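PDB 2I2L: SPbeta prophage-derived uncharacterized protein YopX from Bacillus subtilis, which is of unknown function but belongs to the YopX family, is encoded by the SPbeta prophage and forms a homodimer. Local coordinates for residues S81-V86 against P127-G132; Y5-G10 against L21-K26. One frame throughout, in Å; residues are numbered along the deposited sequence.

Interaction 1: S81-V86 against P127-G132; sequences SDVCEV and PELLEG
Val83 and Leu129 meet methyl to methyl, with Val83 CG1 lying 3.4 Å from Leu129 CD1 and the two side chains crossing at about a right angle. Val83 points from its strand toward the loop, and its first torsion (-179°) sets CG1 opposite the backbone N, where it faces both leucines of 127-132. The other, Leu130, brings CD2 to 3.9 Å from Val83 CG1. Leu130 starts out across the line of the contact, but its CG lies opposite the carbonyl carbon (chi1 -65°), and the branch reaches back over the strand. There CD2 rests against main chain as much as side chain: it is 3.2 Å from Val83 O and 4.1 Å from Cys84 CA. No hydrogen bond joins the two segments, and the loop meets the strand here by apolar contact, which crystal packing may also influence. A beta-branched valine suits the extended strand and offers a compact apolar surface, while the longer leucines let an irregular loop reach it without pairing its backbone. Glu85, at the margin, stays partly exposed, as suits a charge. Cys84 points away from the loop and is buried against Val95 and Asp96 of strand 92-96. Strand 81-89 is the middle strand of a five-stranded antiparallel sheet, its backbone hydrogen-bonded at Cys84 to Ile70 of strand 68-74; Val83 and Leu129 also touch Ile120 on one of its two outer strands, 115-122, after which the loop folds back across one face.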
ATOM      1  N   SER B  81      25.925  -4.988   6.445  1.00 61.85           N
ATOM      2  CA  SER B  81      24.784  -5.578   7.116  1.00 58.01           C
ATOM      3  C   SER B  81      24.146  -4.451   7.902  1.00 55.95           C
ATOM      4  O   SER B  81      24.778  -3.419   8.121  1.00 55.21           O
ATOM      5  CB  SER B  81      25.239  -6.682   8.050  1.00 56.90           C
ATOM      6  N   ASP B  82      22.894  -4.636   8.308  1.00 53.83           N
ATOM      7  CA  ASP B  82      22.188  -3.622   9.090  1.00 51.82           C
ATOM      8  C   ASP B  82      20.769  -4.073   9.408  1.00 51.24           C
ATOM      9  O   ASP B  82      20.110  -4.724   8.595  1.00 51.69           O
ATOM     10  CB  ASP B  82      22.125  -2.294   8.326  1.00 50.64           C
ATOM     11  CG  ASP B  82      21.741  -1.118   9.214  1.00 49.51           C
ATOM     12  OD1 ASP B  82      21.123  -1.330  10.279  1.00 49.56           O
ATOM     13  OD2 ASP B  82      22.051   0.030   8.836  1.00 48.11           O
ATOM     14  N   VAL B  83      20.312  -3.748  10.608  1.00 50.33           N
ATOM     15  CA  VAL B  83      18.959  -4.081  11.008  1.00 50.45           C
ATOM     16  C   VAL B  83      18.204  -2.792  10.691  1.00 50.94           C
ATOM     17  O   VAL B  83      18.507  -1.740  11.267  1.00 51.50           O
ATOM     18  CB  VAL B  83      18.890  -4.386  12.513  1.00 50.82           C
ATOM     19  CG1 VAL B  83      17.472  -4.767  12.905  1.00 51.48           C
ATOM     20  CG2 VAL B  83      19.851  -5.513  12.852  1.00 50.66           C
ATOM     21  N   CYS B  84      17.252  -2.858   9.761  1.00 49.87           N
ATOM     22  CA  CYS B  84      16.505  -1.665   9.366  1.00 48.43           C
ATOM     23  C   CYS B  84      15.010  -1.849   9.382  1.00 47.00           C
ATOM     24  O   CYS B  84      14.511  -2.930   9.081  1.00 47.45           O
ATOM     25  CB  CYS B  84      16.930  -1.216   7.969  1.00 48.74           C
ATOM     26  SG  CYS B  84      18.653  -0.698   7.888  1.00 51.50           S
ATOM     27  N   GLU B  85      14.301  -0.778   9.729  1.00 45.70           N
ATOM     28  CA  GLU B  85      12.846  -0.801   9.788  1.00 44.99           C
ATOM     29  C   GLU B  85      12.222  -0.408   8.455  1.00 43.08           C
ATOM     30  O   GLU B  85      12.625   0.577   7.839  1.00 43.06           O
ATOM     31  CB  GLU B  85      12.348   0.143  10.887  1.00 46.90           C
ATOM     32  CG  GLU B  85      10.906   0.624  10.717  1.00 48.15           C
ATOM     33  CD  GLU B  85      10.433   1.461  11.896  1.00 50.07           C
ATOM     34  OE1 GLU B  85      11.252   2.238  12.436  1.00 50.79           O
ATOM     35  OE2 GLU B  85       9.245   1.350  12.275  1.00 50.74           O
ATOM     36  N   VAL B  86      11.243  -1.198   8.023  1.00 40.04           N
ATOM     37  CA  VAL B  86      10.530  -0.959   6.782  1.00 36.71           C
ATOM     38  C   VAL B  86       9.366  -0.015   7.066  1.00 36.82           C
ATOM     39  O   VAL B  86       8.431  -0.362   7.796  1.00 34.71           O
ATOM     40  CB  VAL B  86       9.982  -2.278   6.205  1.00 35.17           C
ATOM     41  CG1 VAL B  86       9.189  -2.010   4.943  1.00 32.21           C
ATOM     42  CG2 VAL B  86      11.129  -3.230   5.930  1.00 33.73           C
ATOM     43  N   PRO B 127      10.567  -4.016  19.906  1.00 50.56           N
ATOM     44  CA  PRO B 127      11.190  -2.690  19.997  1.00 52.12           C
ATOM     45  C   PRO B 127      12.572  -2.895  20.612  1.00 54.72           C
ATOM     46  O   PRO B 127      12.812  -3.903  21.286  1.00 55.33           O
ATOM     47  CB  PRO B 127      10.248  -1.929  20.920  1.00 51.03           C
ATOM     48  CG  PRO B 127       9.725  -3.018  21.824  1.00 51.06           C
ATOM     49  CD  PRO B 127       9.452  -4.152  20.858  1.00 50.32           C
ATOM     50  N   GLU B 128      13.485  -1.959  20.383  1.00 57.05           N
ATOM     51  CA  GLU B 128      14.838  -2.092  20.931  1.00 58.01           C
ATOM     52  C   GLU B 128      15.517  -3.307  20.310  1.00 58.19           C
ATOM     53  O   GLU B 128      16.227  -4.048  20.985  1.00 58.75           O
ATOM     54  CB  GLU B 128      14.787  -2.239  22.464  1.00 56.45           C
ATOM     55  N   LEU B 129      15.276  -3.508  19.020  1.00 58.88           N
ATOM     56  CA  LEU B 129      15.859  -4.619  18.286  1.00 59.14           C
ATOM     57  C   LEU B 129      16.832  -4.029  17.276  1.00 60.32           C
ATOM     58  O   LEU B 129      17.475  -4.755  16.525  1.00 60.53           O
ATOM     59  CB  LEU B 129      14.752  -5.413  17.575  1.00 57.80           C
ATOM     60  CG  LEU B 129      15.055  -6.611  16.664  1.00 56.69           C
ATOM     61  CD1 LEU B 129      15.565  -6.145  15.316  1.00 56.06           C
ATOM     62  CD2 LEU B 129      16.049  -7.529  17.330  1.00 57.58           C
ATOM     63  N   LEU B 130      16.952  -2.705  17.283  1.00 62.12           N
ATOM     64  CA  LEU B 130      17.834  -2.002  16.348  1.00 64.70           C
ATOM     65  C   LEU B 130      19.184  -1.502  16.947  1.00 66.79           C
ATOM     66  O   LEU B 130      19.666  -0.429  16.559  1.00 67.57           O
ATOM     67  CB  LEU B 130      17.058  -0.815  15.752  1.00 65.17           C
ATOM     68  CG  LEU B 130      15.830  -1.126  14.878  1.00 66.67           C
ATOM     69  CD1 LEU B 130      14.707  -0.136  15.147  1.00 66.53           C
ATOM     70  CD2 LEU B 130      16.226  -1.081  13.415  1.00 66.04           C
ATOM     71  N   GLU B 131      19.762  -2.237  17.911  1.00 67.63           N
ATOM     72  CA  GLU B 131      21.034  -1.834  18.546  1.00 67.46           C
ATOM     73  C   GLU B 131      21.941  -2.932  18.985  1.00 67.81           C
ATOM     74  O   GLU B 131      21.536  -4.098  19.037  1.00 68.38           O
ATOM     75  CB  GLU B 131      20.816  -1.007  19.793  1.00 68.30           C
ATOM     76  CG  GLU B 131      19.891   0.082  19.564  1.00 70.68           C
ATOM     77  CD  GLU B 131      18.494  -0.445  19.434  1.00 71.82           C
ATOM     78  OE1 GLU B 131      17.941  -0.902  20.449  1.00 70.63           O
ATOM     79  OE2 GLU B 131      17.937  -0.420  18.325  1.00 73.57           O
ATOM     80  N   GLY B 132      23.145  -2.499  19.393  1.00 67.34           N
ATOM     81  CA  GLY B 132      24.200  -3.398  19.832  1.00 66.54           C
ATOM     82  C   GLY B 132      24.194  -4.301  18.637  1.00 66.90           C
ATOM     83  O   GLY B 132      23.164  -4.867  18.327  1.00 67.99           O
TER

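Interaction 2: Y5-G10 against L21-K26; sequences YRVWDG and LSLIIK
Strands 5-8 and 21-25 run almost perpendicular to each other, their axes 9.5 Å apart at an angle of 88°, and they meet through side chains, without a hydrogen bond between them. Tyr5 and Leu23 carry the contact. Leu23 lays its CD2 methyl over the centre of the Tyr5 ring, 3.5 Å from the centroid and only 6° off the ring normal, a CH-pi interaction with the methyl squarely above the face. Farther out along the ring, Leu23 CB lies 3.4 Å from Tyr5 CZ, so the leucine follows the aromatic surface from its middle toward the hydroxyl end as the two side chains slide past each other in opposite directions. Leu23 has CG opposite its backbone N (chi1 -172°), extending both methyls toward strand 5-8. The other methyl, CD1, is 4.3 Å from Val7 CG1, a looser apolar contact. Leu21 lies near the phenol end, its CB 4.2 Å from Tyr5 OH. Trp56 of strand 53-60 touches both Tyr5 and Leu23, and Ile25 of the second subunit also packs on Tyr5. Strand 21-25 continues its sheet into that subunit through an antiparallel ladder, which places this contact at the dimer interface. Tyrosine supplies a broad flat surface and leucine a branched end that lies over it; with all five touching residues buried and no polar bond between the segments, cohesion probably comes from hydrophobic burial and dispersion.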
ATOM      1  N   TYR B   5      -2.796  -7.397   5.365  1.00 32.31           N
ATOM      2  CA  TYR B   5      -2.644  -6.385   6.399  1.00 30.28           C
ATOM      3  C   TYR B   5      -2.512  -7.119   7.729  1.00 29.98           C
ATOM      4  O   TYR B   5      -2.751  -8.332   7.810  1.00 28.68           O
ATOM      5  CB  TYR B   5      -3.856  -5.435   6.445  1.00 26.20           C
ATOM      6  CG  TYR B   5      -5.092  -6.046   7.051  1.00 21.82           C
ATOM      7  CD1 TYR B   5      -6.008  -6.720   6.262  1.00 20.52           C
ATOM      8  CD2 TYR B   5      -5.290  -6.038   8.437  1.00 20.45           C
ATOM      9  CE1 TYR B   5      -7.091  -7.390   6.827  1.00 21.20           C
ATOM     10  CE2 TYR B   5      -6.357  -6.703   9.015  1.00 18.63           C
ATOM     11  CZ  TYR B   5      -7.257  -7.386   8.204  1.00 21.29           C
ATOM     12  OH  TYR B   5      -8.297  -8.112   8.753  1.00 20.93           O
ATOM     13  N   ARG B   6      -2.108  -6.374   8.752  1.00 30.09           N
ATOM     14  CA  ARG B   6      -1.965  -6.886  10.113  1.00 30.84           C
ATOM     15  C   ARG B   6      -2.260  -5.713  11.047  1.00 30.69           C
ATOM     16  O   ARG B   6      -1.932  -4.567  10.738  1.00 30.69           O
ATOM     17  CB  ARG B   6      -0.539  -7.420  10.367  1.00 30.25           C
ATOM     18  CG  ARG B   6       0.561  -6.508   9.850  1.00 32.12           C
ATOM     19  CD  ARG B   6       1.704  -6.303  10.837  1.00 33.62           C
ATOM     20  NE  ARG B   6       2.848  -7.185  10.607  1.00 33.68           N
ATOM     21  CZ  ARG B   6       4.113  -6.763  10.540  1.00 34.46           C
ATOM     22  NH1 ARG B   6       4.408  -5.471  10.684  1.00 30.01           N
ATOM     23  NH2 ARG B   6       5.090  -7.635  10.323  1.00 36.10           N
ATOM     24  N   VAL B   7      -2.915  -5.984  12.166  1.00 31.15           N
ATOM     25  CA  VAL B   7      -3.196  -4.923  13.120  1.00 31.54           C
ATOM     26  C   VAL B   7      -2.669  -5.284  14.488  1.00 32.12           C
ATOM     27  O   VAL B   7      -2.814  -6.416  14.956  1.00 30.97           O
ATOM     28  CB  VAL B   7      -4.701  -4.622  13.262  1.00 30.08           C
ATOM     29  CG1 VAL B   7      -5.236  -3.991  12.003  1.00 30.39           C
ATOM     30  CG2 VAL B   7      -5.442  -5.883  13.570  1.00 30.82           C
ATOM     31  N   TRP B   8      -2.026  -4.305  15.105  1.00 34.27           N
ATOM     32  CA  TRP B   8      -1.493  -4.444  16.447  1.00 36.57           C
ATOM     33  C   TRP B   8      -2.604  -3.815  17.283  1.00 38.15           C
ATOM     34  O   TRP B   8      -2.938  -2.644  17.082  1.00 37.93           O
ATOM     35  CB  TRP B   8      -0.210  -3.631  16.570  1.00 37.92           C
ATOM     36  CG  TRP B   8       0.405  -3.645  17.928  1.00 40.83           C
ATOM     37  CD1 TRP B   8       0.655  -2.562  18.723  1.00 41.17           C
ATOM     38  CD2 TRP B   8       0.941  -4.778  18.617  1.00 42.10           C
ATOM     39  NE1 TRP B   8       1.325  -2.948  19.860  1.00 40.96           N
ATOM     40  CE2 TRP B   8       1.517  -4.307  19.821  1.00 40.86           C
ATOM     41  CE3 TRP B   8       1.000  -6.153  18.334  1.00 42.17           C
ATOM     42  CZ2 TRP B   8       2.141  -5.149  20.739  1.00 39.45           C
ATOM     43  CZ3 TRP B   8       1.626  -6.996  19.255  1.00 41.36           C
ATOM     44  CH2 TRP B   8       2.188  -6.487  20.439  1.00 39.63           C
ATOM     45  N   ASP B   9      -3.198  -4.588  18.188  1.00 39.50           N
ATOM     46  CA  ASP B   9      -4.286  -4.083  19.015  1.00 41.15           C
ATOM     47  C   ASP B   9      -3.796  -3.595  20.368  1.00 43.10           C
ATOM     48  O   ASP B   9      -4.605  -3.330  21.256  1.00 43.91           O
ATOM     49  CB  ASP B   9      -5.324  -5.169  19.246  1.00 41.63           C
ATOM     50  CG  ASP B   9      -4.809  -6.273  20.134  1.00 43.53           C
ATOM     51  OD1 ASP B   9      -5.605  -7.159  20.510  1.00 46.38           O
ATOM     52  OD2 ASP B   9      -3.602  -6.256  20.458  1.00 42.35           O
ATOM     53  N   GLY B  10      -2.478  -3.488  20.526  1.00 44.61           N
ATOM     54  CA  GLY B  10      -1.912  -3.031  21.786  1.00 45.97           C
ATOM     55  C   GLY B  10      -1.185  -4.134  22.540  1.00 46.39           C
ATOM     56  O   GLY B  10      -0.119  -3.911  23.116  1.00 45.57           O
ATOM     57  N   LEU B  21     -11.355 -12.816  11.117  1.00 36.49           N
ATOM     58  CA  LEU B  21     -11.045 -11.397  11.195  1.00 34.70           C
ATOM     59  C   LEU B  21     -11.476 -10.641   9.963  1.00 33.03           C
ATOM     60  O   LEU B  21     -11.162 -11.038   8.840  1.00 35.32           O
ATOM     61  CB  LEU B  21      -9.552 -11.169  11.387  1.00 37.31           C
ATOM     62  CG  LEU B  21      -9.058 -11.013  12.819  1.00 40.30           C
ATOM     63  CD1 LEU B  21      -9.201 -12.353  13.537  1.00 42.47           C
ATOM     64  CD2 LEU B  21      -7.597 -10.536  12.817  1.00 40.73           C
ATOM     65  N   SER B  22     -12.189  -9.543  10.165  1.00 29.47           N
ATOM     66  CA  SER B  22     -12.602  -8.723   9.039  1.00 27.55           C
ATOM     67  C   SER B  22     -12.249  -7.274   9.350  1.00 24.99           C
ATOM     68  O   SER B  22     -12.655  -6.739  10.374  1.00 25.41           O
ATOM     69  CB  SER B  22     -14.105  -8.848   8.787  1.00 29.04           C
ATOM     70  OG  SER B  22     -14.846  -8.043   9.687  1.00 29.23           O
ATOM     71  N   LEU B  23     -11.475  -6.654   8.468  1.00 22.53           N
ATOM     72  CA  LEU B  23     -11.065  -5.266   8.621  1.00 19.31           C
ATOM     73  C   LEU B  23     -12.120  -4.344   7.992  1.00 16.79           C
ATOM     74  O   LEU B  23     -12.543  -4.551   6.854  1.00 15.03           O
ATOM     75  CB  LEU B  23      -9.724  -5.057   7.933  1.00 20.72           C
ATOM     76  CG  LEU B  23      -9.080  -3.698   8.180  1.00 23.22           C
ATOM     77  CD1 LEU B  23      -8.787  -3.536   9.671  1.00 21.65           C
ATOM     78  CD2 LEU B  23      -7.795  -3.597   7.354  1.00 24.04           C
ATOM     79  N   ILE B  24     -12.539  -3.324   8.725  1.00 14.84           N
ATOM     80  CA  ILE B  24     -13.558  -2.417   8.211  1.00 14.76           C
ATOM     81  C   ILE B  24     -13.083  -0.978   8.084  1.00 14.36           C
ATOM     82  O   ILE B  24     -12.811  -0.317   9.085  1.00 15.12           O
ATOM     83  CB  ILE B  24     -14.834  -2.399   9.122  1.00 15.59           C
ATOM     84  CG1 ILE B  24     -15.170  -3.820   9.591  1.00 15.52           C
ATOM     85  CG2 ILE B  24     -16.011  -1.762   8.369  1.00 10.64           C
ATOM     86  CD1 ILE B  24     -15.324  -4.842   8.464  1.00 18.18           C
ATOM     87  N   ILE B  25     -13.019  -0.488   6.855  1.00 14.12           N
ATOM     88  CA  ILE B  25     -12.608   0.885   6.608  1.00 15.77           C
ATOM     89  C   ILE B  25     -13.856   1.766   6.464  1.00 18.94           C
ATOM     90  O   ILE B  25     -14.682   1.545   5.576  1.00 19.83           O
ATOM     91  CB  ILE B  25     -11.783   0.987   5.312  1.00 13.27           C
ATOM     92  CG1 ILE B  25     -10.428   0.314   5.500  1.00 10.14           C
ATOM     93  CG2 ILE B  25     -11.614   2.445   4.928  1.00 14.26           C
ATOM     94  CD1 ILE B  25      -9.655   0.178   4.235  1.00  6.51           C
ATOM     95  N   LYS B  26     -14.006   2.759   7.331  1.00 21.36           N
ATOM     96  CA  LYS B  26     -15.169   3.629   7.239  1.00 25.29           C
ATOM     97  C   LYS B  26     -14.904   4.856   6.377  1.00 27.32           C
ATOM     98  O   LYS B  26     -13.753   5.180   6.059  1.00 26.35           O
ATOM     99  CB  LYS B  26     -15.635   4.071   8.626  1.00 27.43           C
ATOM    100  CG  LYS B  26     -16.926   3.405   9.103  1.00 32.92           C
ATOM    101  CD  LYS B  26     -16.677   2.124   9.911  1.00 37.86           C
ATOM    102  CE  LYS B  26     -17.990   1.525  10.476  1.00 39.26           C
ATOM    103  NZ  LYS B  26     -17.752   0.407  11.467  1.00 39.91           N
TER

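Overall arrangement
Interaction 2 is buried and interaction 1 lies at the surface; their centres are 25 Å apart on opposite sides of the chain's centre, their nearest atoms about 7 Å apart without touching. They share no strand. The 5-10 and 21-26 pair joins two different antiparallel sheets at the dimer interface, whereas 81-86 and 127-132 tie a loop to a third sheet within one subunit, untouched by the partner chain. Both lack hydrogen bonds between their segments and bury similar areas, 206 Å² in interaction 2 and 186 Å² in interaction 1. Their chemistry differs with place: aliphatic branches meet around one valine in interaction 1, with a glutamate at its margin, while an aromatic face receives a methyl in interaction 2.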